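Local structure of flagellin (Burkholderia pseudomallei, 4CFI) at residues 20-24 with 237-241; 98-104 with 216-220; 133-139 with 150-155; 119-123 with 161-166; 143-148 with 171-176. The protein probably polymerises as the building block of the bacterial flagellar filament and, as a surface-borne structural protein, carries epitopes that react with the immune system. All blocks are in the same frame, centred on the assembly; numbering follows the deposited sequence.

Interaction 1: residues 20-24 with 237-241; sequences LQRIR and IDNAL
Leu20 and Ile237 meet at the centre of the apolar contact, Leu20 CD2 lying 3.7 Å from Ile237 CD1 while its other branch, CD1, turns to the methyl of Ala240. Ile23 comes in at about a right angle to Ile237 and lays its CG2 branch against Ile237 CG1 at 3.7 Å. The CG1-CD1 arm of Ile237 is thereby shared between Leu20 and Ile23, one helical turn apart, and the CG2 branch of Ile237 rests on the Leu20 carbonyl oxygen. Leu241 slides past Leu20 in the opposite direction, with Leu241 CD2 3.9 Å from Leu20 CB. The two helices, 2-31 and 227-257, run antiparallel here, their local axes 9.7 Å apart at an angle of 162°, consistent with the pairing of N- and C-terminal helices in the alpha-helical D1 domain of other flagellins. Val219, from a loop, covers Leu20 and Ala240.

The polar part lies to one side of these apolar contacts. Arg24 has two conformers; in the one described it leaves its helix with CG anti to the backbone N (chi1 165°) and bends at chi3, which brings NH2 to Asp238 OD1 in a salt bridge of 2.7 Å. In this conformer the oxygen lies 20° out of the guanidinium plane, a water bound in that plane by Arg24 NE donates to the same Asp238 OD1, and Leu241 CD1 covers one guanidinium face.

Interaction 2: residues 98-104 with 216-220; sequences AAKIGGG and PQTVS
Val219 meets both Ala98 and Ile101. Its CB sits 3.7 Å from Ala98 O and nearly as close to Ile101 O. From there CG1, anti to the backbone N (chi1 170°), reaches the methyl of Ala98, and CG2 goes the other way, to the Ile101 carbonyl oxygen and, at 3.9 Å, to Ile101 CG1, whose side chain crosses it at a slant.

The backbone fixes this placement. Val219 N donates to Ile101 O over 3.0 Å in an almost straight bond (171°), and Ser220 N donates to Ala98 O, also over 3.0 Å, but from above the carbonyl plane. The carbonyls of Ala98 and Ile101 therefore hold two successive amides at the start of the 3-10 segment. Thr218 packs its CB against Ile101 O at 3.4 Å, while its OG1 is hydrogen-bonded to Ser220 OG within its own segment. Farther along, Gly102 and Thr218 form a single beta bridge, and Gly103 N makes a weak bond to Gln217 O. All three glycines from Gly102 to Gly104 have positive phi; at Gly103 the backbones come close enough for a CA-H...O contact with Pro216 O.

These two connections, the loop between strands 87-92 and 111-119 and the loop between helices 197-213 and 227-257, rest on the helical bundle: Ala98 and Val219 touch Ile51 of helix 37-60, Ile101 and Val219 touch helix 2-31, and Pro216 and Val219 lie against helix 227-257.

Interaction 3: residues 133-139 with 150-155; sequences QETTQIN and FTDQNN
Gln153 reaches across to the start of the opposite strand and takes over backbone groups there. Its OE1 accepts Thr136 N at 2.9 Å, in a straight bond (167°) whose donor stands above the amide carbonyl plane; Gln137 N adds a weak bond to the same oxygen, and Gln153 NE2 gives another weak one to Glu134 O. The chain is bent at chi2 (-77°), which curls the amide back toward Thr136, whose OG1 lies 3.4 Å from Gln153 CG. At the other end Asn139 and Thr151 form a hydrogen-bonded antiparallel pair, with Asn139 N to Thr151 O at 2.8 Å. Their side chains join too: Asn139 ND2 donates to Thr151 OG1 at 3.0 Å, with the hydroxyl in the amide plane, while Asn139 OD1 is held by Thr114 of the neighbouring strand. On the other face of the sheet, Ile138 CG2 packs 3.9 Å from Phe150 CD1.

In the next shell, Asp152 OD1 accepts Asn154 N in an Asx turn inside a type I turn, thereby setting the course of the chain beyond Gln153. A water links Asp152 OD2 with Thr135 OG1.

Strands 135-142 and 148-152 form a beta hairpin, with 135-142 the middle strand of the three-stranded antiparallel D2 sheet.

Interaction 4: residues 119-123 with 161-166; sequences IDSSG and TAVTAV
A type I turn from Asp120 to Gly123, at the end of strand 111-119, packs against one side of helix 160-167 in the D2 domain. The closest approach is made by the Ala165 methyl, which lies 3.3 Å from Ser122 O. One turn earlier in the helix, Ala162 CB sits 3.6 Å from Ser121 O, and Thr161 CG2 approaches Ser122 O from the helix start. Three short side chains thus rest on two successive carbonyl oxygens of the turn.

The turn is also an Asx turn: Asp120 OD1 accepts Ser122 N at 2.9 Å from above the carboxylate plane, and the same oxygen takes Ala124 N. Gly123 brings its backbone close to the helix, its CA 4.2 Å from Ala165 CB. A water bridges the two backbones by donating to Gly123 O and, at 2.9 Å, to Ala165 O.

Deeper in, the contact becomes apolar. Ile119 has CG1 between its backbone N and carbonyl carbon (chi1 64°), which carries CD1 toward the helix to meet Val166 CG2 at 3.8 Å, the two side chains crossing at a slant. Ile119 also touches Thr135 and Ile138 of the adjoining strand, and Leu187 packs on Val166. Ser159 OG bonds both Ser121 O and Ala162 N, tying turn and helix start together.

Interaction 5: residues 143-148 with 171-176; sequences DGKGGF and TAGTGT
Asp143 grips Gly173 with one carboxylate oxygen and its own loop with the other. OD2 accepts Gly173 N at 2.8 Å through its syn lone pair, and a water links the same oxygen to Gly173 O. OD1 accepts Lys145 N and Gly147 N, both at 2.9 Å and from opposite faces of the carboxylate plane. With CG placed between the backbone N and carbonyl carbon (chi1 69°), the carboxylate folds back over the loop, and three N-H groups fix its rotation.

The bond from Lys145 N makes this an Asx turn, set in the tight connection between strands 135-142 and 148-152 of the D2 hairpin, where Asp143 N also bonds Gly147 O. Lys145 then lies over the second loop. Its CB is 3.4 Å from Gly175 O, and the chain bends at chi3 and chi4 so that NZ curls back to donate to that same Gly175 O at 2.8 Å, from above the carbonyl plane. Lys145 O accepts Gly175 N at 2.9 Å, and a water joins Lys145 O to Thr174 N.

Gly146 O turns to Asn214 ND2, outside both loops. Gly147 comes within 3.8 Å of Gly173, CA to CA, a closeness that the two glycines allow. At Phe148, where the strand begins, the backbone N donates to Thr171 O at 2.9 Å; a water spans Phe148 O and Thr171 OG1, and the Phe148 side chain touches Gln183 and Leu185.

Interactions 1 and 2 lie in the helical part of the chain, their centres 10 Å apart, and touch where Asn239 ND2 reaches Gly103 O and Ala240 meets Val219. Interactions 3 and 4 sit in the D2 domain, centres about 11 Å apart, meeting at the three-stranded sheet, with helix 160-167 of interaction 4 touching Phe150 of interaction 3; interactions 1 and 4 have centres 37 Å apart. Interaction 5, at the hairpin's turn, lies between the two groups, touching 3 and 4 through Thr171. In sequence, interaction 1 encloses 2, which encloses the rest; interaction 5 alternates with 3 and 4. Interactions 3 to 5 thus occupy an insertion closed at interaction 2, beside the paired terminal helices.

Interaction 1: residues 20-24 with 237-241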
# COMPACT_ATOMS: atom_id res chain seq x y z
N LEU A 20 8.03 -1.39 11.56
CA LEU A 20 7.38 -0.93 10.31
C LEU A 20 7.87 0.47 9.93
O LEU A 20 8.18 0.70 8.75
CB LEU A 20 5.86 -0.98 10.45
CG LEU A 20 5.26 -2.36 10.69
CD1 LEU A 20 3.79 -2.26 11.05
CD2 LEU A 20 5.45 -3.34 9.54
N GLN A 21 7.95 1.38 10.91
CA GLN A 21 8.47 2.75 10.68
C GLN A 21 9.93 2.68 10.17
O GLN A 21 10.33 3.50 9.35
CB GLN A 21 8.34 3.66 11.94
CG GLN A 21 6.88 4.07 12.19
CD GLN A 21 6.59 4.96 13.41
OE1 GLN A 21 7.37 5.07 14.36
NE2 GLN A 21 5.40 5.56 13.41
N ARG A 22 10.69 1.68 10.62
CA ARG A 22 12.08 1.51 10.18
C ARG A 22 12.11 1.07 8.72
O ARG A 22 12.91 1.58 7.94
CB ARG A 22 12.81 0.49 11.08
CG ARG A 22 14.26 0.27 10.69
CD ARG A 22 15.14 1.46 11.02
NE ARG A 22 16.54 1.19 10.65
CZ ARG A 22 17.36 0.39 11.33
NH1 ARG A 22 16.97 -0.18 12.46
NH2 ARG A 22 18.58 0.18 10.90
N ILE A 23 11.26 0.11 8.34
CA ILE A 23 11.22 -0.34 6.95
C ILE A 23 10.86 0.86 6.04
O ILE A 23 11.45 0.98 4.94
CB ILE A 23 10.26 -1.54 6.74
CG1 ILE A 23 10.78 -2.76 7.52
CG2 ILE A 23 10.14 -1.86 5.26
CD1 ILE A 23 9.82 -3.93 7.58
N ARG A 24 9.95 1.73 6.48
CA ARG A 24 9.59 2.95 5.71
C ARG A 24 10.82 3.80 5.42
O ARG A 24 11.04 4.23 4.28
CB ARG A 24 8.53 3.82 6.42
CG ARG A 24 8.39 5.24 5.87
CD ARG A 24 7.37 6.06 6.65
NE ARG A 24 6.00 5.57 6.49
CZ ARG A 24 5.05 5.67 7.42
NH1 ARG A 24 5.29 6.23 8.59
NH2 ARG A 24 3.84 5.19 7.15
N ILE A 237 3.87 -0.72 3.77
CA ILE A 237 4.07 -0.27 5.14
C ILE A 237 2.99 0.72 5.58
O ILE A 237 2.52 0.66 6.72
CB ILE A 237 5.49 0.33 5.34
CG1 ILE A 237 6.56 -0.77 5.19
CG2 ILE A 237 5.60 1.06 6.68
CD1 ILE A 237 6.51 -1.82 6.28
N ASP A 238 2.60 1.65 4.70
CA ASP A 238 1.49 2.53 5.03
C ASP A 238 0.26 1.70 5.45
O ASP A 238 -0.42 2.00 6.45
CB ASP A 238 1.14 3.48 3.87
CG ASP A 238 2.12 4.63 3.70
OD1 ASP A 238 2.94 4.90 4.60
OD2 ASP A 238 2.03 5.27 2.63
N ASN A 239 -0.03 0.65 4.69
CA ASN A 239 -1.17 -0.21 4.98
C ASN A 239 -1.00 -1.02 6.26
O ASN A 239 -1.93 -1.16 7.03
CB ASN A 239 -1.45 -1.13 3.79
CG ASN A 239 -1.98 -0.36 2.59
OD1 ASN A 239 -2.25 0.85 2.67
ND2 ASN A 239 -2.13 -1.04 1.49
N ALA A 240 0.19 -1.56 6.47
CA ALA A 240 0.47 -2.30 7.70
C ALA A 240 0.33 -1.41 8.93
O ALA A 240 -0.23 -1.82 9.94
CB ALA A 240 1.85 -2.93 7.64
N LEU A 241 0.86 -0.19 8.86
CA LEU A 241 0.74 0.76 9.96
C LEU A 241 -0.72 1.11 10.24
O LEU A 241 -1.09 1.26 11.40
CB LEU A 241 1.59 2.03 9.76
CG LEU A 241 3.08 1.82 10.08
CD1 LEU A 241 3.89 2.97 9.50
CD2 LEU A 241 3.30 1.68 11.58
O HOH W 1 5.79 4.56 3.94

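Interaction 2: residues 98-104 with 216-220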
# COMPACT_ATOMS: atom_id res chain seq x y z
N ALA A 98 4.28 -11.19 9.50
CA ALA A 98 4.63 -10.45 8.29
C ALA A 98 3.83 -10.88 7.05
O ALA A 98 3.58 -10.07 6.16
CB ALA A 98 6.11 -10.56 8.03
N ALA A 99 3.43 -12.15 7.00
CA ALA A 99 2.67 -12.67 5.86
C ALA A 99 1.23 -12.18 5.82
O ALA A 99 0.56 -12.35 4.80
CB ALA A 99 2.70 -14.19 5.87
N LYS A 100 0.76 -11.59 6.93
CA LYS A 100 -0.65 -11.26 7.11
C LYS A 100 -0.90 -9.76 7.27
O LYS A 100 -2.04 -9.36 7.48
CB LYS A 100 -1.21 -12.03 8.31
CG LYS A 100 -1.18 -13.54 8.16
CD LYS A 100 -2.09 -14.04 7.06
CE LYS A 100 -2.83 -15.30 7.47
NZ LYS A 100 -4.07 -15.47 6.66
N ILE A 101 0.14 -8.93 7.16
CA ILE A 101 -0.01 -7.47 7.23
C ILE A 101 0.68 -6.83 6.04
O ILE A 101 1.53 -7.45 5.40
CB ILE A 101 0.50 -6.87 8.57
CG1 ILE A 101 2.01 -7.13 8.79
CG2 ILE A 101 -0.32 -7.43 9.73
CD1 ILE A 101 2.60 -6.44 10.01
N GLY A 102 0.31 -5.59 5.74
CA GLY A 102 0.71 -4.97 4.50
C GLY A 102 -0.06 -5.57 3.35
O GLY A 102 -1.13 -6.15 3.51
N GLY A 103 0.46 -5.40 2.14
CA GLY A 103 -0.30 -5.78 0.96
C GLY A 103 -1.56 -4.94 0.85
O GLY A 103 -1.63 -3.80 1.33
N GLY A 104 -2.56 -5.50 0.20
CA GLY A 104 -3.82 -4.80 -0.02
C GLY A 104 -3.76 -3.75 -1.10
O GLY A 104 -2.87 -3.77 -1.95
N PRO A 216 1.02 -4.19 -4.05
CA PRO A 216 2.18 -4.41 -3.19
C PRO A 216 2.14 -5.77 -2.50
O PRO A 216 1.07 -6.35 -2.23
CB PRO A 216 2.06 -3.29 -2.16
CG PRO A 216 0.60 -3.00 -2.10
CD PRO A 216 0.16 -3.11 -3.52
N GLN A 217 3.32 -6.30 -2.22
CA GLN A 217 3.44 -7.52 -1.43
C GLN A 217 3.08 -7.27 0.04
O GLN A 217 3.13 -6.14 0.51
CB GLN A 217 4.87 -8.07 -1.49
CG GLN A 217 5.43 -8.24 -2.89
CD GLN A 217 6.17 -7.01 -3.41
OE1 GLN A 217 6.08 -5.91 -2.84
NE2 GLN A 217 6.88 -7.18 -4.51
N THR A 218 2.76 -8.34 0.76
CA THR A 218 2.71 -8.27 2.23
C THR A 218 4.12 -7.98 2.77
O THR A 218 5.13 -8.11 2.06
CB THR A 218 2.17 -9.58 2.85
OG1 THR A 218 2.99 -10.68 2.47
CG2 THR A 218 0.70 -9.82 2.40
N VAL A 219 4.19 -7.59 4.04
CA VAL A 219 5.48 -7.23 4.65
C VAL A 219 6.50 -8.36 4.46
O VAL A 219 7.66 -8.11 4.18
CB VAL A 219 5.28 -6.84 6.12
CG1 VAL A 219 6.63 -6.69 6.81
CG2 VAL A 219 4.48 -5.54 6.21
N SER A 220 6.05 -9.61 4.56
CA SER A 220 6.91 -10.78 4.40
C SER A 220 7.74 -10.78 3.13
O SER A 220 8.89 -11.22 3.15
CB SER A 220 6.08 -12.06 4.45
OG SER A 220 5.11 -12.10 3.41

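Interaction 3: residues 133-139 with 150-155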
# COMPACT_ATOMS: atom_id res chain seq x y z
N GLN A 133 -4.99 22.13 -27.06
CA GLN A 133 -3.83 21.89 -26.22
C GLN A 133 -3.41 20.43 -26.31
O GLN A 133 -4.26 19.53 -26.35
CB GLN A 133 -4.16 22.23 -24.75
CG GLN A 133 -3.06 21.92 -23.74
CD GLN A 133 -3.44 22.35 -22.33
OE1 GLN A 133 -3.04 23.43 -21.88
NE2 GLN A 133 -4.23 21.53 -21.65
N GLU A 134 -2.10 20.19 -26.30
CA GLU A 134 -1.53 18.83 -26.24
C GLU A 134 -1.36 18.41 -24.78
O GLU A 134 -0.85 19.18 -23.94
CB GLU A 134 -0.19 18.76 -26.96
CG GLU A 134 0.39 17.35 -27.08
CD GLU A 134 1.75 17.28 -27.77
OE1 GLU A 134 2.27 18.35 -28.15
OE2 GLU A 134 2.28 16.14 -27.94
N THR A 135 -1.81 17.20 -24.47
CA THR A 135 -1.47 16.55 -23.22
C THR A 135 -0.15 15.81 -23.40
O THR A 135 -0.03 14.97 -24.30
CB THR A 135 -2.57 15.58 -22.78
OG1 THR A 135 -3.79 16.32 -22.56
CG2 THR A 135 -2.21 14.81 -21.53
N THR A 136 0.81 16.11 -22.54
CA THR A 136 2.18 15.62 -22.65
C THR A 136 2.60 14.70 -21.49
O THR A 136 3.61 14.00 -21.60
CB THR A 136 3.19 16.76 -22.77
OG1 THR A 136 3.06 17.59 -21.62
CG2 THR A 136 2.94 17.59 -24.06
N GLN A 137 1.84 14.68 -20.39
CA GLN A 137 2.05 13.73 -19.29
C GLN A 137 0.71 13.34 -18.73
O GLN A 137 -0.22 14.15 -18.74
CB GLN A 137 2.90 14.33 -18.15
CG GLN A 137 4.22 14.94 -18.60
CD GLN A 137 5.03 15.55 -17.49
OE1 GLN A 137 4.62 15.58 -16.35
NE2 GLN A 137 6.19 16.07 -17.85
N ILE A 138 0.63 12.12 -18.19
CA ILE A 138 -0.53 11.70 -17.42
C ILE A 138 -0.04 11.17 -16.08
O ILE A 138 0.77 10.25 -16.02
CB ILE A 138 -1.36 10.61 -18.14
CG1 ILE A 138 -1.86 11.15 -19.49
CG2 ILE A 138 -2.51 10.14 -17.25
CD1 ILE A 138 -2.46 10.06 -20.37
N ASN A 139 -0.56 11.76 -15.01
CA ASN A 139 -0.34 11.28 -13.65
C ASN A 139 -1.44 10.31 -13.29
O ASN A 139 -2.61 10.62 -13.45
CB ASN A 139 -0.36 12.45 -12.68
CG ASN A 139 0.60 13.54 -13.11
OD1 ASN A 139 1.82 13.34 -13.16
ND2 ASN A 139 0.06 14.70 -13.41
N PHE A 150 -6.93 10.29 -13.08
CA PHE A 150 -5.90 10.75 -14.01
C PHE A 150 -5.87 12.25 -14.14
O PHE A 150 -6.92 12.88 -14.34
CB PHE A 150 -6.15 10.17 -15.39
CG PHE A 150 -6.24 8.67 -15.40
CD1 PHE A 150 -5.10 7.90 -15.47
CD2 PHE A 150 -7.46 8.01 -15.33
CE1 PHE A 150 -5.18 6.53 -15.48
CE2 PHE A 150 -7.54 6.62 -15.34
CZ PHE A 150 -6.40 5.88 -15.45
N THR A 151 -4.66 12.83 -14.09
CA THR A 151 -4.48 14.25 -14.37
C THR A 151 -3.39 14.42 -15.44
O THR A 151 -2.59 13.52 -15.69
CB THR A 151 -4.13 15.07 -13.12
OG1 THR A 151 -2.84 14.67 -12.67
CG2 THR A 151 -5.19 14.92 -12.02
N ASP A 152 -3.39 15.60 -16.05
CA ASP A 152 -2.42 15.95 -17.09
C ASP A 152 -1.18 16.64 -16.48
O ASP A 152 -1.00 16.72 -15.25
CB ASP A 152 -3.07 16.80 -18.20
CG ASP A 152 -3.50 18.19 -17.75
OD1 ASP A 152 -3.04 18.71 -16.71
OD2 ASP A 152 -4.33 18.76 -18.51
N GLN A 153 -0.30 17.11 -17.36
CA GLN A 153 0.97 17.69 -16.95
C GLN A 153 0.79 18.93 -16.10
O GLN A 153 1.73 19.34 -15.41
CB GLN A 153 1.85 18.03 -18.18
CG GLN A 153 1.32 19.13 -19.07
CD GLN A 153 0.20 18.74 -19.99
OE1 GLN A 153 -0.10 17.56 -20.19
NE2 GLN A 153 -0.38 19.71 -20.64
N ASN A 154 -0.38 19.57 -16.19
CA ASN A 154 -0.69 20.73 -15.37
C ASN A 154 -1.63 20.41 -14.21
O ASN A 154 -2.22 21.31 -13.62
CB ASN A 154 -1.26 21.86 -16.23
CG ASN A 154 -0.27 22.33 -17.28
OD1 ASN A 154 0.94 22.39 -17.02
ND2 ASN A 154 -0.76 22.56 -18.48
N ASN A 155 -1.72 19.13 -13.87
CA ASN A 155 -2.52 18.66 -12.74
C ASN A 155 -4.02 18.87 -12.92
O ASN A 155 -4.76 18.85 -11.93
CB ASN A 155 -2.03 19.28 -11.42
CG ASN A 155 -0.56 19.03 -11.19
OD1 ASN A 155 0.26 19.96 -10.96
ND2 ASN A 155 -0.21 17.77 -11.25
O HOH W 2 -3.61 18.68 -21.15

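Interaction 4: residues 119-123 with 161-166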
# COMPACT_ATOMS: atom_id res chain seq x y z
N ILE A 119 -0.93 13.37 -26.84
CA ILE A 119 -2.33 13.21 -27.21
C ILE A 119 -3.06 14.54 -27.23
O ILE A 119 -2.63 15.51 -26.60
CB ILE A 119 -3.07 12.20 -26.29
CG1 ILE A 119 -3.14 12.71 -24.85
CG2 ILE A 119 -2.45 10.81 -26.39
CD1 ILE A 119 -3.80 11.76 -23.86
N ASP A 120 -4.18 14.58 -27.95
CA ASP A 120 -5.07 15.71 -27.90
C ASP A 120 -6.09 15.58 -26.76
O ASP A 120 -6.04 14.64 -25.96
CB ASP A 120 -5.72 15.96 -29.29
CG ASP A 120 -6.75 14.93 -29.70
OD1 ASP A 120 -7.19 14.14 -28.86
OD2 ASP A 120 -7.08 14.92 -30.92
N SER A 121 -7.01 16.53 -26.67
CA SER A 121 -7.95 16.56 -25.55
C SER A 121 -8.96 15.41 -25.56
O SER A 121 -9.63 15.16 -24.56
CB SER A 121 -8.68 17.91 -25.50
OG SER A 121 -9.49 18.11 -26.66
N SER A 122 -9.08 14.72 -26.70
CA SER A 122 -9.93 13.54 -26.83
C SER A 122 -9.19 12.22 -26.65
O SER A 122 -9.79 11.16 -26.75
CB SER A 122 -10.63 13.51 -28.20
OG SER A 122 -11.44 14.65 -28.39
N GLY A 123 -7.87 12.26 -26.44
CA GLY A 123 -7.07 11.05 -26.29
C GLY A 123 -6.50 10.48 -27.58
O GLY A 123 -5.96 9.38 -27.56
N THR A 161 -13.75 11.66 -21.86
CA THR A 161 -13.47 11.12 -23.20
C THR A 161 -12.03 10.63 -23.32
O THR A 161 -11.78 9.54 -23.80
CB THR A 161 -13.73 12.18 -24.29
OG1 THR A 161 -15.11 12.55 -24.23
CG2 THR A 161 -13.39 11.66 -25.68
N ALA A 162 -11.07 11.45 -22.89
CA ALA A 162 -9.67 11.07 -22.96
C ALA A 162 -9.34 9.89 -22.06
O ALA A 162 -8.58 9.00 -22.46
CB ALA A 162 -8.77 12.27 -22.65
N VAL A 163 -9.90 9.85 -20.85
CA VAL A 163 -9.66 8.72 -19.97
C VAL A 163 -10.09 7.42 -20.67
O VAL A 163 -9.30 6.48 -20.76
CB VAL A 163 -10.38 8.86 -18.62
CG1 VAL A 163 -10.29 7.57 -17.81
CG2 VAL A 163 -9.83 10.03 -17.81
N THR A 164 -11.32 7.39 -21.17
CA THR A 164 -11.83 6.20 -21.83
C THR A 164 -10.98 5.86 -23.06
O THR A 164 -10.65 4.70 -23.30
CB THR A 164 -13.32 6.43 -22.24
OG1 THR A 164 -14.08 6.61 -21.03
CG2 THR A 164 -13.87 5.27 -23.07
N ALA A 165 -10.64 6.88 -23.84
CA ALA A 165 -9.93 6.69 -25.11
C ALA A 165 -8.52 6.15 -24.95
O ALA A 165 -8.01 5.50 -25.86
CB ALA A 165 -9.88 8.00 -25.88
N VAL A 166 -7.88 6.46 -23.82
CA VAL A 166 -6.49 6.05 -23.55
C VAL A 166 -6.46 4.76 -22.74
O VAL A 166 -5.70 3.83 -23.06
CB VAL A 166 -5.68 7.18 -22.84
CG1 VAL A 166 -4.30 6.68 -22.41
CG2 VAL A 166 -5.57 8.37 -23.78
O HOH W 3 -5.76 6.72 -27.13

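Interaction 5: residues 143-148 with 171-176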
# COMPACT_ATOMS: atom_id res chain seq x y z
N ASP A 143 -7.30 5.34 -6.32
CA ASP A 143 -8.64 5.67 -5.83
C ASP A 143 -9.03 4.97 -4.52
O ASP A 143 -10.13 5.18 -4.03
CB ASP A 143 -9.71 5.49 -6.92
CG ASP A 143 -9.96 4.03 -7.31
OD1 ASP A 143 -9.43 3.10 -6.67
OD2 ASP A 143 -10.72 3.83 -8.29
N GLY A 144 -8.14 4.18 -3.95
CA GLY A 144 -8.42 3.48 -2.70
C GLY A 144 -9.19 2.18 -2.87
O GLY A 144 -9.40 1.46 -1.88
N LYS A 145 -9.62 1.89 -4.08
CA LYS A 145 -10.41 0.70 -4.40
C LYS A 145 -9.72 -0.16 -5.46
O LYS A 145 -10.35 -1.05 -6.07
CB LYS A 145 -11.81 1.11 -4.88
CG LYS A 145 -12.59 1.89 -3.82
CD LYS A 145 -13.98 2.32 -4.25
CE LYS A 145 -14.97 1.18 -4.36
NZ LYS A 145 -15.22 0.44 -3.09
N GLY A 146 -8.42 0.06 -5.66
CA GLY A 146 -7.63 -0.73 -6.61
C GLY A 146 -7.61 -0.19 -8.03
O GLY A 146 -7.01 -0.83 -8.91
N GLY A 147 -8.19 1.00 -8.26
CA GLY A 147 -8.19 1.63 -9.57
C GLY A 147 -7.65 3.05 -9.51
O GLY A 147 -6.90 3.41 -8.60
N PHE A 148 -8.02 3.84 -10.50
CA PHE A 148 -7.25 5.03 -10.85
C PHE A 148 -8.10 6.24 -11.21
O PHE A 148 -9.18 6.09 -11.79
CB PHE A 148 -6.34 4.73 -12.08
CG PHE A 148 -5.67 3.39 -12.03
CD1 PHE A 148 -4.68 3.14 -11.10
CD2 PHE A 148 -6.06 2.34 -12.87
CE1 PHE A 148 -4.09 1.89 -11.02
CE2 PHE A 148 -5.47 1.09 -12.80
CZ PHE A 148 -4.48 0.87 -11.88
N THR A 171 -11.21 1.41 -15.48
CA THR A 171 -10.24 2.14 -14.65
C THR A 171 -10.68 2.35 -13.20
O THR A 171 -9.82 2.47 -12.33
CB THR A 171 -9.83 3.49 -15.26
OG1 THR A 171 -10.98 4.32 -15.37
CG2 THR A 171 -9.14 3.31 -16.60
N ALA A 172 -11.98 2.39 -12.94
CA ALA A 172 -12.48 2.66 -11.59
C ALA A 172 -12.37 1.42 -10.72
O ALA A 172 -12.81 0.34 -11.10
CB ALA A 172 -13.91 3.15 -11.61
N GLY A 173 -11.77 1.56 -9.54
CA GLY A 173 -11.66 0.45 -8.62
C GLY A 173 -13.00 0.02 -8.08
O GLY A 173 -13.90 0.83 -7.89
N THR A 174 -13.10 -1.27 -7.76
CA THR A 174 -14.32 -1.85 -7.18
C THR A 174 -14.03 -2.57 -5.86
O THR A 174 -14.91 -3.16 -5.27
CB THR A 174 -14.95 -2.84 -8.17
OG1 THR A 174 -14.08 -3.96 -8.36
CG2 THR A 174 -15.23 -2.18 -9.51
N GLY A 175 -12.77 -2.57 -5.40
CA GLY A 175 -12.40 -3.31 -4.22
C GLY A 175 -12.85 -2.63 -2.94
O GLY A 175 -13.07 -1.41 -2.90
N THR A 176 -12.94 -3.42 -1.87
CA THR A 176 -13.20 -2.94 -0.53
C THR A 176 -12.11 -3.52 0.39
O THR A 176 -11.42 -4.47 0.02
CB THR A 176 -14.57 -3.41 -0.02
OG1 THR A 176 -14.54 -4.83 0.11
CG2 THR A 176 -15.70 -2.98 -0.96
O HOH W 4 -13.62 3.64 -7.80
O HOH W 5 -11.64 0.39 -0.40
O HOH W 6 -10.68 -2.84 -8.24
O HOH W 7 -11.13 6.35 -13.64